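Local structure of predicted protein (Acinetobacter sp. RUH2624, 4MEA) at residues F63-G68 / E228-R233; Q18-V23 / N198-F203; G184-G189 / K194-D199. The protein probably hydrolyses epoxides as a secreted Cif-type epoxide hydrolase of the alpha/beta hydrolase fold, considered a virulence factor of Acinetobacter. One frame throughout, in Å; residues are numbered along the deposited sequence.

Contact 1: F63-G68 / E228-R233; sequences FIHGFG and EPYSTR
G68 and Y230 mark the closest backbone approach, with G68 CA 7.4 Å from Y230 CA; no backbone bonds pair the segments. Residues 63-64 finish a strand and 65-68 loop out from it, while 228-233 begin with a short 3-10 piece. G68 has a positive phi (85°), and without a side chain its backbone lies directly against the phenol: Y230 CE2 is 3.6 Å from G68 C, and Y230 CZ is 3.4 Å from G68 N. Y230 pushes its hydroxyl into the loop, 3.3 Å from G66 O, and the clear hydrogen bond of that hydroxyl is with S69 O. F67 comes in on the same side of the phenol as G68 N, crossing it obliquely, with F67 CD1 4.2 Å from Y230 CE1; the ring planes are inclined at 66°. H65 fixes the loop from within. Its CG sits between the backbone N and the carbonyl carbon (chi1 74°), which turns ND1 back to donate to G66 O in the plane of the imidazole, at 2.8 Å from H65 ND1 to G66 O, while NE2 bonds L92 N. The His-Gly sequence after this strand marks the oxyanion-hole loop of alpha/beta hydrolases; consistent with that, F67 N bonds D134 OD2 beyond strand 128-133. Strand 61-64 runs between 87-90 and 128-133, and Y230 comes from the connection between helices 220-227 and 233-244.

Contact 2: Q18-V23 / N198-F203; sequences QMFNKV and NDPNLF
F20 meets N201 and P200 in the tight half of this contact, where helix 13-25 packs on the first turn of helix 200-211. F20 CG stands anti to its carbonyl carbon (chi1 -59°), which sends the ring outward so that its far end does the touching. F20 CZ lies 3.9 Å from N201 CB, and N201 N is in the ring plane at the edge, 4.0 Å from F20 CZ. P200 adds its CB, 4.3 Å from F20 CE2, approaching obliquely. I227 touches F20, P200 and N201, and S231 also packs on F20, both adding to this buried side. The turn that receives the ring is a capped helix start: D199 is the N-cap, and L202 N donates to D199 OD1 at 3.1 Å, reaching the oxygen from above the carboxylate plane. In chain order helix 200-211 belongs to the mostly helical insertion between main-sheet strands 151-157 and 267-272, the cap region of epoxide hydrolases, so the N-terminal helix 13-25 is packed on the cap here. Beyond the contact, L202 and F203 pack on K194 and Q195 of the second subunit. Whereas buried F20 touches two residues, partly exposed M19 makes a single approach: extended as far as SD (chi2 -178°), then bent at the terminal methyl, it brings SD to 4.1 Å from N201 ND2, the side chains crossing at about a right angle. N201 ND2 is hydrogen-bonded to S16 OG, its stronger polar partner.

Contact 3: G184-G189 / K194-D199; sequences GYFSFG and KQIAND
The Y185 ring receives Q195 OE1 at its edge, in the ring plane, while one of its faces is stacked on Y185 of the second subunit. I196 CD1 comes to the same ring obliquely, 4.2 Å from Y185 CE2, and also reaches the F186 ring, 4.3 Å from F186 CE1. One methyl thus touches two successive aromatic side chains. Extension of the phenol toward helix 191-198 follows from Y185 CG standing anti to the backbone N (chi1 176°). Q195, with its chain extended beyond CG, lays its carbonyl beside the hydroxyl. Y185 OH donates to Q195 OE1 at 2.8 Å, in the carbonyl plane and on a lone pair, with a C=O...donor angle of 142°. The amide plane is turned 53° from the ring, and Q195 OE1 is also 3.5 Å from Y185 CE1. The backbone that carries the two rings is a type I turn from Y185 to F188, closed by F188 N to Y185 O at 3.2 Å. The Y185-Q195 bond and the I196 packing join the end of helix 181-185 to helix 191-198 in the cap region, with F203 of helix 200-211 touching Y185, F186 and I196. Q195 NE2 of the second subunit bonds the same Y185 hydroxyl, so the buried phenol has an amide oxygen of its own chain and an amide nitrogen of the partner chain. The shared hydroxyl is consistent with coupling this cap contact to the subunit interface.

In the fold
The three contacts run from the end of a central strand of the core sheet through the cap to the dimer interface, their centres about 13 Å (1 to 2), 14 Å (1 to 3) and 16 Å (2 to 3) apart. Contact 1 leans on contact 2 through S231 CB, 3.7 Å from F20 CD2, and on contact 3 through F67 CE2, 3.7 Å from F186 CE2. Contacts 2 and 3 share N198 and D199, and F203 CD2 lies 3.6 Å from I196 CD1. Contact 1 adjoins the probable active site, where D134 sits as the nucleophile does in epoxide hydrolases, whereas contacts 2 and 3 both touch the second subunit.

Contact 1: F63-G68 / E228-R233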
ATOM      1  N   PHE A  63       7.873  27.316  -8.966  1.00 13.18           N
ATOM      2  CA  PHE A  63       8.208  26.052  -8.292  1.00 10.03           C
ATOM      3  C   PHE A  63       6.957  25.429  -7.696  1.00  8.96           C
ATOM      4  O   PHE A  63       6.234  26.085  -6.946  1.00  8.54           O
ATOM      5  CB  PHE A  63       9.192  26.268  -7.139  1.00 10.20           C
ATOM      6  CG  PHE A  63      10.511  26.876  -7.540  1.00 15.93           C
ATOM      7  CD1 PHE A  63      11.581  26.069  -7.899  1.00  9.94           C
ATOM      8  CD2 PHE A  63      10.695  28.251  -7.501  1.00 10.64           C
ATOM      9  CE1 PHE A  63      12.810  26.631  -8.248  1.00 12.61           C
ATOM     10  CE2 PHE A  63      11.920  28.820  -7.848  1.00 10.56           C
ATOM     11  CZ  PHE A  63      12.975  28.009  -8.223  1.00 10.49           C
ATOM     12  N   ILE A  64       6.734  24.154  -7.995  1.00  9.72           N
ATOM     13  CA  ILE A  64       5.547  23.438  -7.536  1.00  9.03           C
ATOM     14  C   ILE A  64       5.914  22.188  -6.719  1.00 18.37           C
ATOM     15  O   ILE A  64       6.464  21.215  -7.256  1.00 10.90           O
ATOM     16  CB  ILE A  64       4.666  23.014  -8.723  1.00 10.90           C
ATOM     17  CG1 ILE A  64       4.333  24.222  -9.615  1.00  8.58           C
ATOM     18  CG2 ILE A  64       3.395  22.334  -8.218  1.00 10.98           C
ATOM     19  CD1 ILE A  64       3.413  25.271  -8.934  1.00 10.41           C
ATOM     20  N   HIS A  65       5.587  22.216  -5.428  1.00 11.35           N
ATOM     21  CA  HIS A  65       5.890  21.119  -4.507  1.00  4.95           C
ATOM     22  C   HIS A  65       4.970  19.917  -4.706  1.00  9.46           C
ATOM     23  O   HIS A  65       4.061  19.940  -5.541  1.00 12.47           O
ATOM     24  CB  HIS A  65       5.723  21.619  -3.065  1.00  7.92           C
ATOM     25  CG  HIS A  65       4.291  21.778  -2.652  1.00  5.67           C
ATOM     26  ND1 HIS A  65       3.559  20.750  -2.094  1.00  6.10           N
ATOM     27  CD2 HIS A  65       3.445  22.831  -2.751  1.00  8.05           C
ATOM     28  CE1 HIS A  65       2.328  21.168  -1.854  1.00 13.70           C
ATOM     29  NE2 HIS A  65       2.234  22.429  -2.241  1.00 10.54           N
ATOM     30  N   GLY A  66       5.194  18.874  -3.911  1.00  5.44           N
ATOM     31  CA  GLY A  66       4.326  17.706  -3.902  1.00  8.14           C
ATOM     32  C   GLY A  66       3.971  17.239  -2.499  1.00 10.61           C
ATOM     33  O   GLY A  66       3.989  18.030  -1.549  1.00 11.92           O
ATOM     34  N   PHE A  67       3.664  15.944  -2.370  1.00  2.63           N
ATOM     35  CA  PHE A  67       3.182  15.358  -1.121  1.00 13.26           C
ATOM     36  C   PHE A  67       4.255  15.361  -0.040  1.00 12.76           C
ATOM     37  O   PHE A  67       5.412  15.032  -0.306  1.00 11.48           O
ATOM     38  CB  PHE A  67       2.720  13.923  -1.377  1.00 10.09           C
ATOM     39  CG  PHE A  67       2.180  13.229  -0.164  1.00  5.95           C
ATOM     40  CD1 PHE A  67       0.909  13.521   0.310  1.00  9.34           C
ATOM     41  CD2 PHE A  67       2.918  12.244   0.474  1.00  7.45           C
ATOM     42  CE1 PHE A  67       0.390  12.866   1.418  1.00 11.80           C
ATOM     43  CE2 PHE A  67       2.405  11.582   1.589  1.00  9.01           C
ATOM     44  CZ  PHE A  67       1.136  11.895   2.054  1.00 12.28           C
ATOM     45  N   GLY A  68       3.863  15.723   1.178  1.00  6.19           N
ATOM     46  CA  GLY A  68       4.805  15.844   2.280  1.00  4.03           C
ATOM     47  C   GLY A  68       5.496  17.195   2.330  1.00 11.47           C
ATOM     48  O   GLY A  68       6.267  17.475   3.258  1.00  9.03           O
ATOM     49  N   GLU A 228       3.043  19.407  10.260  1.00  6.58           N
ATOM     50  CA  GLU A 228       1.962  20.308  10.651  1.00  9.53           C
ATOM     51  C   GLU A 228       1.020  20.648   9.494  1.00  9.58           C
ATOM     52  O   GLU A 228      -0.199  20.726   9.699  1.00  8.46           O
ATOM     53  CB  GLU A 228       2.508  21.586  11.315  1.00 11.72           C
ATOM     54  CG  GLU A 228       1.426  22.575  11.770  1.00  9.21           C
ATOM     55  CD  GLU A 228       1.061  23.605  10.712  1.00 12.02           C
ATOM     56  OE1 GLU A 228       1.784  23.716   9.695  1.00 11.31           O
ATOM     57  OE2 GLU A 228       0.045  24.315  10.903  1.00 12.31           O
ATOM     58  N   PRO A 229       1.563  20.845   8.275  1.00  6.14           N
ATOM     59  CA  PRO A 229       0.670  21.201   7.161  1.00 10.04           C
ATOM     60  C   PRO A 229      -0.238  20.052   6.721  1.00 16.09           C
ATOM     61  O   PRO A 229      -1.194  20.278   5.972  1.00  8.35           O
ATOM     62  CB  PRO A 229       1.642  21.572   6.031  1.00 13.63           C
ATOM     63  CG  PRO A 229       2.913  21.946   6.731  1.00 13.94           C
ATOM     64  CD  PRO A 229       2.980  20.992   7.899  1.00 10.41           C
ATOM     65  N   TYR A 230       0.053  18.845   7.200  1.00 10.70           N
ATOM     66  CA  TYR A 230      -0.700  17.641   6.823  1.00  6.09           C
ATOM     67  C   TYR A 230      -1.328  16.987   8.057  1.00 12.31           C
ATOM     68  O   TYR A 230      -1.481  15.767   8.120  1.00 15.67           O
ATOM     69  CB  TYR A 230       0.230  16.633   6.125  1.00  8.68           C
ATOM     70  CG  TYR A 230       0.648  17.068   4.743  1.00  7.11           C
ATOM     71  CD1 TYR A 230      -0.096  16.697   3.620  1.00 10.19           C
ATOM     72  CD2 TYR A 230       1.775  17.867   4.554  1.00 10.45           C
ATOM     73  CE1 TYR A 230       0.270  17.111   2.346  1.00  9.74           C
ATOM     74  CE2 TYR A 230       2.151  18.286   3.284  1.00  9.82           C
ATOM     75  CZ  TYR A 230       1.402  17.908   2.189  1.00  7.25           C
ATOM     76  OH  TYR A 230       1.776  18.321   0.930  1.00  8.40           O
ATOM     77  N   SER A 231      -1.693  17.804   9.042  1.00 12.25           N
ATOM     78  CA  SER A 231      -2.073  17.272  10.342  1.00 11.49           C
ATOM     79  C   SER A 231      -3.578  17.249  10.589  1.00 12.13           C
ATOM     80  O   SER A 231      -4.010  16.885  11.682  1.00 19.09           O
ATOM     81  CB  SER A 231      -1.366  18.040  11.461  1.00  7.06           C
ATOM     82  OG  SER A 231      -1.738  19.418  11.454  1.00 11.43           O
ATOM     83  N   THR A 232      -4.370  17.633   9.590  1.00  9.60           N
ATOM     84  CA  THR A 232      -5.825  17.623   9.721  1.00 13.43           C
ATOM     85  C   THR A 232      -6.494  16.829   8.600  1.00 19.37           C
ATOM     86  O   THR A 232      -5.926  16.686   7.512  1.00 13.82           O
ATOM     87  CB  THR A 232      -6.394  19.064   9.753  1.00 13.17           C
ATOM     88  OG1 THR A 232      -5.886  19.797   8.636  1.00 14.13           O
ATOM     89  CG2 THR A 232      -5.963  19.782  11.032  1.00 14.66           C
ATOM     90  N   ARG A 233      -7.697  16.311   8.867  1.00 12.17           N
ATOM     91  CA  ARG A 233      -8.436  15.542   7.862  1.00 10.21           C
ATOM     92  C   ARG A 233      -8.629  16.310   6.555  1.00 16.12           C
ATOM     93  O   ARG A 233      -8.561  15.727   5.466  1.00 13.81           O
ATOM     94  CB  ARG A 233      -9.816  15.106   8.381  1.00 16.22           C
ATOM     95  CG  ARG A 233      -9.832  14.334   9.690  1.00 20.19           C
ATOM     96  CD  ARG A 233     -10.192  12.862   9.524  1.00 25.64           C
ATOM     97  NE  ARG A 233     -11.223  12.560   8.523  1.00 19.96           N
ATOM     98  CZ  ARG A 233     -12.453  12.119   8.797  1.00 17.93           C
ATOM     99  NH1 ARG A 233     -12.850  11.949  10.048  1.00 19.31           N
ATOM    100  NH2 ARG A 233     -13.296  11.843   7.811  1.00 16.11           N
TER

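Contact 2: Q18-V23 / N198-F203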
ATOM      1  N   GLN A  18       0.775  19.295  20.164  1.00 10.68           N
ATOM      2  CA  GLN A  18       1.348  20.488  20.802  1.00 16.13           C
ATOM      3  C   GLN A  18       2.554  20.999  20.013  1.00 14.33           C
ATOM      4  O   GLN A  18       2.773  22.208  19.909  1.00 10.48           O
ATOM      5  CB  GLN A  18       1.744  20.201  22.258  1.00 17.36           C
ATOM      6  CG  GLN A  18       0.583  19.861  23.181  1.00 27.09           C
ATOM      7  CD  GLN A  18       1.037  19.162  24.456  1.00 51.86           C
ATOM      8  OE1 GLN A  18       2.205  19.244  24.846  1.00 53.53           O
ATOM      9  NE2 GLN A  18       0.115  18.456  25.103  1.00 63.46           N
ATOM     10  N   MET A  19       3.338  20.075  19.463  1.00  8.80           N
ATOM     11  CA  MET A  19       4.404  20.436  18.527  1.00 10.09           C
ATOM     12  C   MET A  19       3.828  21.195  17.322  1.00 13.41           C
ATOM     13  O   MET A  19       4.346  22.247  16.938  1.00 14.98           O
ATOM     14  CB  MET A  19       5.167  19.188  18.044  1.00  6.48           C
ATOM     15  CG  MET A  19       5.872  18.397  19.147  1.00 15.74           C
ATOM     16  SD  MET A  19       6.811  16.957  18.526  1.00 23.31           S
ATOM     17  CE  MET A  19       8.313  17.737  17.929  1.00 35.12           C
ATOM     18  N   PHE A  20       2.762  20.655  16.732  1.00  8.63           N
ATOM     19  CA  PHE A  20       2.124  21.278  15.575  1.00 11.34           C
ATOM     20  C   PHE A  20       1.608  22.670  15.946  1.00 11.63           C
ATOM     21  O   PHE A  20       1.754  23.619  15.175  1.00 10.88           O
ATOM     22  CB  PHE A  20       0.953  20.430  15.048  1.00  9.23           C
ATOM     23  CG  PHE A  20       1.335  19.026  14.623  1.00 10.73           C
ATOM     24  CD1 PHE A  20       2.616  18.735  14.182  1.00  8.24           C
ATOM     25  CD2 PHE A  20       0.397  17.998  14.668  1.00 11.05           C
ATOM     26  CE1 PHE A  20       2.959  17.447  13.784  1.00 12.42           C
ATOM     27  CE2 PHE A  20       0.732  16.695  14.276  1.00  8.78           C
ATOM     28  CZ  PHE A  20       2.014  16.424  13.835  1.00 11.11           C
ATOM     29  N   ASN A  21       0.997  22.784  17.120  1.00  8.14           N
ATOM     30  CA  ASN A  21       0.454  24.064  17.580  1.00 11.78           C
ATOM     31  C   ASN A  21       1.539  25.105  17.771  1.00 14.29           C
ATOM     32  O   ASN A  21       1.332  26.294  17.508  1.00 13.79           O
ATOM     33  CB  ASN A  21      -0.289  23.902  18.901  1.00  9.63           C
ATOM     34  CG  ASN A  21      -1.554  23.093  18.769  1.00 14.50           C
ATOM     35  OD1 ASN A  21      -2.051  22.855  17.669  1.00 15.19           O
ATOM     36  ND2 ASN A  21      -2.094  22.673  19.907  1.00 16.68           N
ATOM     37  N   LYS A  22       2.688  24.656  18.267  1.00 10.76           N
ATOM     38  CA  LYS A  22       3.837  25.528  18.447  1.00 14.45           C
ATOM     39  C   LYS A  22       4.384  26.019  17.105  1.00 17.24           C
ATOM     40  O   LYS A  22       4.769  27.186  16.969  1.00 15.83           O
ATOM     41  CB  LYS A  22       4.935  24.808  19.236  1.00 22.04           C
ATOM     42  CG  LYS A  22       6.244  25.577  19.343  1.00 37.72           C
ATOM     43  CD  LYS A  22       7.298  24.781  20.102  1.00 49.69           C
ATOM     44  CE  LYS A  22       8.624  25.523  20.167  1.00 56.61           C
ATOM     45  NZ  LYS A  22       9.665  24.720  20.870  1.00 60.47           N
ATOM     46  N   VAL A  23       4.427  25.128  16.118  1.00 10.08           N
ATOM     47  CA  VAL A  23       4.867  25.511  14.780  1.00  6.74           C
ATOM     48  C   VAL A  23       3.976  26.634  14.261  1.00  8.22           C
ATOM     49  O   VAL A  23       4.458  27.671  13.792  1.00 11.53           O
ATOM     50  CB  VAL A  23       4.841  24.308  13.798  1.00 10.54           C
ATOM     51  CG1 VAL A  23       4.951  24.786  12.361  1.00  8.92           C
ATOM     52  CG2 VAL A  23       5.968  23.305  14.135  1.00  8.21           C
ATOM     53  N   ASN A 198      -5.307  10.335  12.736  1.00  7.06           N
ATOM     54  CA  ASN A 198      -5.201   9.921  14.135  1.00 13.62           C
ATOM     55  C   ASN A 198      -3.810  10.151  14.725  1.00 15.37           C
ATOM     56  O   ASN A 198      -3.668  10.429  15.920  1.00 14.78           O
ATOM     57  CB  ASN A 198      -5.630   8.460  14.332  1.00 11.41           C
ATOM     58  CG  ASN A 198      -5.418   7.984  15.766  1.00 22.64           C
ATOM     59  OD1 ASN A 198      -4.395   7.370  16.092  1.00 17.68           O
ATOM     60  ND2 ASN A 198      -6.382   8.282  16.633  1.00 25.93           N
ATOM     61  N   ASP A 199      -2.781  10.022  13.895  1.00 13.79           N
ATOM     62  CA  ASP A 199      -1.411  10.253  14.357  1.00 14.13           C
ATOM     63  C   ASP A 199      -0.528  10.609  13.167  1.00 10.05           C
ATOM     64  O   ASP A 199       0.192   9.759  12.652  1.00 10.98           O
ATOM     65  CB  ASP A 199      -0.869   9.009  15.070  1.00  9.71           C
ATOM     66  CG  ASP A 199       0.389   9.294  15.879  1.00 10.03           C
ATOM     67  OD1 ASP A 199       1.045  10.328  15.637  1.00 12.54           O
ATOM     68  OD2 ASP A 199       0.730   8.467  16.754  1.00 12.84           O
ATOM     69  N   PRO A 200      -0.605  11.870  12.706  1.00 11.26           N
ATOM     70  CA  PRO A 200       0.163  12.280  11.521  1.00 10.67           C
ATOM     71  C   PRO A 200       1.668  12.209  11.763  1.00  9.03           C
ATOM     72  O   PRO A 200       2.410  11.851  10.856  1.00  7.65           O
ATOM     73  CB  PRO A 200      -0.269  13.737  11.298  1.00 11.33           C
ATOM     74  CG  PRO A 200      -1.604  13.857  11.996  1.00 11.30           C
ATOM     75  CD  PRO A 200      -1.505  12.934  13.187  1.00  9.72           C
ATOM     76  N   ASN A 201       2.114  12.558  12.965  1.00  9.98           N
ATOM     77  CA  ASN A 201       3.546  12.497  13.267  1.00  9.27           C
ATOM     78  C   ASN A 201       4.104  11.074  13.101  1.00  9.45           C
ATOM     79  O   ASN A 201       5.198  10.882  12.561  1.00  8.76           O
ATOM     80  CB  ASN A 201       3.839  13.052  14.671  1.00  5.52           C
ATOM     81  CG  ASN A 201       5.272  13.542  14.819  1.00  8.35           C
ATOM     82  OD1 ASN A 201       6.016  13.611  13.842  1.00 11.42           O
ATOM     83  ND2 ASN A 201       5.664  13.879  16.042  1.00  7.94           N
ATOM     84  N   LEU A 202       3.343  10.082  13.548  1.00  8.58           N
ATOM     85  CA  LEU A 202       3.760   8.686  13.431  1.00  7.67           C
ATOM     86  C   LEU A 202       3.931   8.290  11.970  1.00 10.78           C
ATOM     87  O   LEU A 202       4.991   7.788  11.572  1.00 11.33           O
ATOM     88  CB  LEU A 202       2.742   7.754  14.113  1.00  7.20           C
ATOM     89  CG  LEU A 202       2.878   6.243  13.887  1.00  6.79           C
ATOM     90  CD1 LEU A 202       4.205   5.735  14.445  1.00  7.77           C
ATOM     91  CD2 LEU A 202       1.705   5.491  14.529  1.00  6.57           C
ATOM     92  N   PHE A 203       2.891   8.507  11.167  1.00  8.43           N
ATOM     93  CA  PHE A 203       2.956   8.114   9.759  1.00 12.28           C
ATOM     94  C   PHE A 203       4.029   8.860   8.969  1.00 10.01           C
ATOM     95  O   PHE A 203       4.853   8.238   8.295  1.00  6.80           O
ATOM     96  CB  PHE A 203       1.610   8.268   9.030  1.00  7.81           C
ATOM     97  CG  PHE A 203       1.682   7.855   7.570  1.00  7.28           C
ATOM     98  CD1 PHE A 203       1.532   6.524   7.210  1.00  6.90           C
ATOM     99  CD2 PHE A 203       1.957   8.789   6.574  1.00  4.78           C
ATOM    100  CE1 PHE A 203       1.627   6.129   5.887  1.00  7.83           C
ATOM    101  CE2 PHE A 203       2.045   8.401   5.241  1.00  7.45           C
ATOM    102  CZ  PHE A 203       1.879   7.068   4.898  1.00  9.37           C
TER

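Contact 3: G184-G189 / K194-D199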
ATOM      1  N   GLY A 184      -1.939   2.870  -4.065  1.00  8.29           N
ATOM      2  CA  GLY A 184      -3.112   2.108  -3.667  1.00  5.50           C
ATOM      3  C   GLY A 184      -3.661   2.520  -2.313  1.00  8.22           C
ATOM      4  O   GLY A 184      -4.858   2.786  -2.167  1.00  5.96           O
ATOM      5  N   TYR A 185      -2.794   2.557  -1.306  1.00  3.04           N
ATOM      6  CA  TYR A 185      -3.223   2.927   0.045  1.00  5.55           C
ATOM      7  C   TYR A 185      -3.886   4.308   0.060  1.00  5.92           C
ATOM      8  O   TYR A 185      -4.941   4.490   0.676  1.00  7.14           O
ATOM      9  CB  TYR A 185      -2.034   2.881   1.015  1.00  8.15           C
ATOM     10  CG  TYR A 185      -2.334   3.346   2.438  1.00  6.71           C
ATOM     11  CD1 TYR A 185      -3.355   2.763   3.194  1.00 12.21           C
ATOM     12  CD2 TYR A 185      -1.569   4.333   3.031  1.00  4.77           C
ATOM     13  CE1 TYR A 185      -3.606   3.174   4.504  1.00 10.31           C
ATOM     14  CE2 TYR A 185      -1.812   4.754   4.341  1.00  7.70           C
ATOM     15  CZ  TYR A 185      -2.832   4.177   5.065  1.00 10.06           C
ATOM     16  OH  TYR A 185      -3.065   4.585   6.361  1.00  7.45           O
ATOM     17  N   PHE A 186      -3.290   5.268  -0.651  1.00  8.22           N
ATOM     18  CA  PHE A 186      -3.792   6.646  -0.652  1.00  8.49           C
ATOM     19  C   PHE A 186      -5.115   6.814  -1.420  1.00 12.02           C
ATOM     20  O   PHE A 186      -5.775   7.838  -1.297  1.00 10.22           O
ATOM     21  CB  PHE A 186      -2.739   7.626  -1.194  1.00  4.93           C
ATOM     22  CG  PHE A 186      -1.537   7.818  -0.291  1.00  9.68           C
ATOM     23  CD1 PHE A 186      -1.531   7.332   1.008  1.00  8.82           C
ATOM     24  CD2 PHE A 186      -0.416   8.512  -0.744  1.00  9.50           C
ATOM     25  CE1 PHE A 186      -0.422   7.531   1.840  1.00  7.48           C
ATOM     26  CE2 PHE A 186       0.706   8.701   0.081  1.00  2.71           C
ATOM     27  CZ  PHE A 186       0.691   8.215   1.371  1.00  4.83           C
ATOM     28  N   SER A 187      -5.503   5.825  -2.216  1.00  6.05           N
ATOM     29  CA  SER A 187      -6.774   5.910  -2.926  1.00 11.18           C
ATOM     30  C   SER A 187      -7.781   4.865  -2.448  1.00 11.81           C
ATOM     31  O   SER A 187      -8.804   4.643  -3.093  1.00  8.89           O
ATOM     32  CB  SER A 187      -6.557   5.799  -4.442  1.00 12.23           C
ATOM     33  OG  SER A 187      -5.896   4.591  -4.793  1.00 11.24           O
ATOM     34  N   PHE A 188      -7.494   4.247  -1.302  1.00  8.80           N
ATOM     35  CA  PHE A 188      -8.306   3.170  -0.728  1.00  8.09           C
ATOM     36  C   PHE A 188      -9.354   3.801   0.181  1.00  8.31           C
ATOM     37  O   PHE A 188      -9.109   4.006   1.361  1.00  9.89           O
ATOM     38  CB  PHE A 188      -7.377   2.232   0.062  1.00  5.49           C
ATOM     39  CG  PHE A 188      -8.010   0.933   0.531  1.00  3.21           C
ATOM     40  CD1 PHE A 188      -8.409  -0.035  -0.373  1.00  8.94           C
ATOM     41  CD2 PHE A 188      -8.125   0.656   1.893  1.00  5.02           C
ATOM     42  CE1 PHE A 188      -8.950  -1.239   0.062  1.00 11.58           C
ATOM     43  CE2 PHE A 188      -8.656  -0.543   2.335  1.00  9.00           C
ATOM     44  CZ  PHE A 188      -9.073  -1.496   1.413  1.00  5.30           C
ATOM     45  N   GLY A 189     -10.513   4.138  -0.384  1.00  9.01           N
ATOM     46  CA  GLY A 189     -11.543   4.852   0.361  1.00 10.65           C
ATOM     47  C   GLY A 189     -10.966   6.065   1.070  1.00  6.99           C
ATOM     48  O   GLY A 189     -10.081   6.737   0.538  1.00  9.24           O
ATOM     49  N   LYS A 194      -8.298   8.918   7.386  1.00  8.60           N
ATOM     50  CA  LYS A 194      -8.724   8.660   8.762  1.00  9.65           C
ATOM     51  C   LYS A 194      -7.603   8.105   9.651  1.00 12.31           C
ATOM     52  O   LYS A 194      -7.429   8.546  10.797  1.00  7.54           O
ATOM     53  CB  LYS A 194      -9.937   7.724   8.779  1.00  5.49           C
ATOM     54  CG  LYS A 194     -11.263   8.389   8.383  1.00 11.28           C
ATOM     55  CD  LYS A 194     -12.403   7.388   8.522  1.00  6.58           C
ATOM     56  CE  LYS A 194     -13.763   8.032   8.362  1.00  9.98           C
ATOM     57  NZ  LYS A 194     -14.820   7.029   8.581  1.00 10.83           N
ATOM     58  N   GLN A 195      -6.843   7.140   9.135  1.00  5.84           N
ATOM     59  CA  GLN A 195      -5.787   6.531   9.939  1.00  5.71           C
ATOM     60  C   GLN A 195      -4.665   7.525  10.222  1.00  8.42           C
ATOM     61  O   GLN A 195      -4.163   7.611  11.346  1.00 11.25           O
ATOM     62  CB  GLN A 195      -5.227   5.285   9.259  1.00  3.90           C
ATOM     63  CG  GLN A 195      -6.193   4.103   9.270  1.00  5.60           C
ATOM     64  CD  GLN A 195      -5.553   2.832   8.771  1.00 10.17           C
ATOM     65  OE1 GLN A 195      -4.776   2.846   7.821  1.00 11.05           O
ATOM     66  NE2 GLN A 195      -5.868   1.725   9.417  1.00  6.99           N
ATOM     67  N   ILE A 196      -4.267   8.264   9.193  1.00  8.66           N
ATOM     68  CA  ILE A 196      -3.171   9.214   9.332  1.00  7.39           C
ATOM     69  C   ILE A 196      -3.575  10.402  10.208  1.00  8.72           C
ATOM     70  O   ILE A 196      -2.772  10.879  11.015  1.00  9.02           O
ATOM     71  CB  ILE A 196      -2.610   9.641   7.959  1.00  9.73           C
ATOM     72  CG1 ILE A 196      -1.940   8.431   7.286  1.00  8.20           C
ATOM     73  CG2 ILE A 196      -1.596  10.766   8.124  1.00  8.24           C
ATOM     74  CD1 ILE A 196      -1.553   8.636   5.816  1.00  9.32           C
ATOM     75  N   ALA A 197      -4.821  10.865  10.083  1.00  6.09           N
ATOM     76  CA  ALA A 197      -5.283  11.969  10.928  1.00  8.03           C
ATOM     77  C   ALA A 197      -5.185  11.619  12.409  1.00 11.71           C
ATOM     78  O   ALA A 197      -5.008  12.503  13.253  1.00 11.94           O
ATOM     79  CB  ALA A 197      -6.731  12.389  10.570  1.00  5.17           C
ATOM     80  N   ASN A 198      -5.307  10.335  12.736  1.00  7.06           N
ATOM     81  CA  ASN A 198      -5.201   9.921  14.135  1.00 13.62           C
ATOM     82  C   ASN A 198      -3.810  10.151  14.725  1.00 15.37           C
ATOM     83  O   ASN A 198      -3.668  10.429  15.920  1.00 14.78           O
ATOM     84  CB  ASN A 198      -5.630   8.460  14.332  1.00 11.41           C
ATOM     85  CG  ASN A 198      -5.418   7.984  15.766  1.00 22.64           C
ATOM     86  OD1 ASN A 198      -4.395   7.370  16.092  1.00 17.68           O
ATOM     87  ND2 ASN A 198      -6.382   8.282  16.633  1.00 25.93           N
ATOM     88  N   ASP A 199      -2.781  10.022  13.895  1.00 13.79           N
ATOM     89  CA  ASP A 199      -1.411  10.253  14.357  1.00 14.13           C
ATOM     90  C   ASP A 199      -0.528  10.609  13.167  1.00 10.05           C
ATOM     91  O   ASP A 199       0.192   9.759  12.652  1.00 10.98           O
ATOM     92  CB  ASP A 199      -0.869   9.009  15.070  1.00  9.71           C
ATOM     93  CG  ASP A 199       0.389   9.294  15.879  1.00 10.03           C
ATOM     94  OD1 ASP A 199       1.045  10.328  15.637  1.00 12.54           O
ATOM     95  OD2 ASP A 199       0.730   8.467  16.754  1.00 12.84           O
TER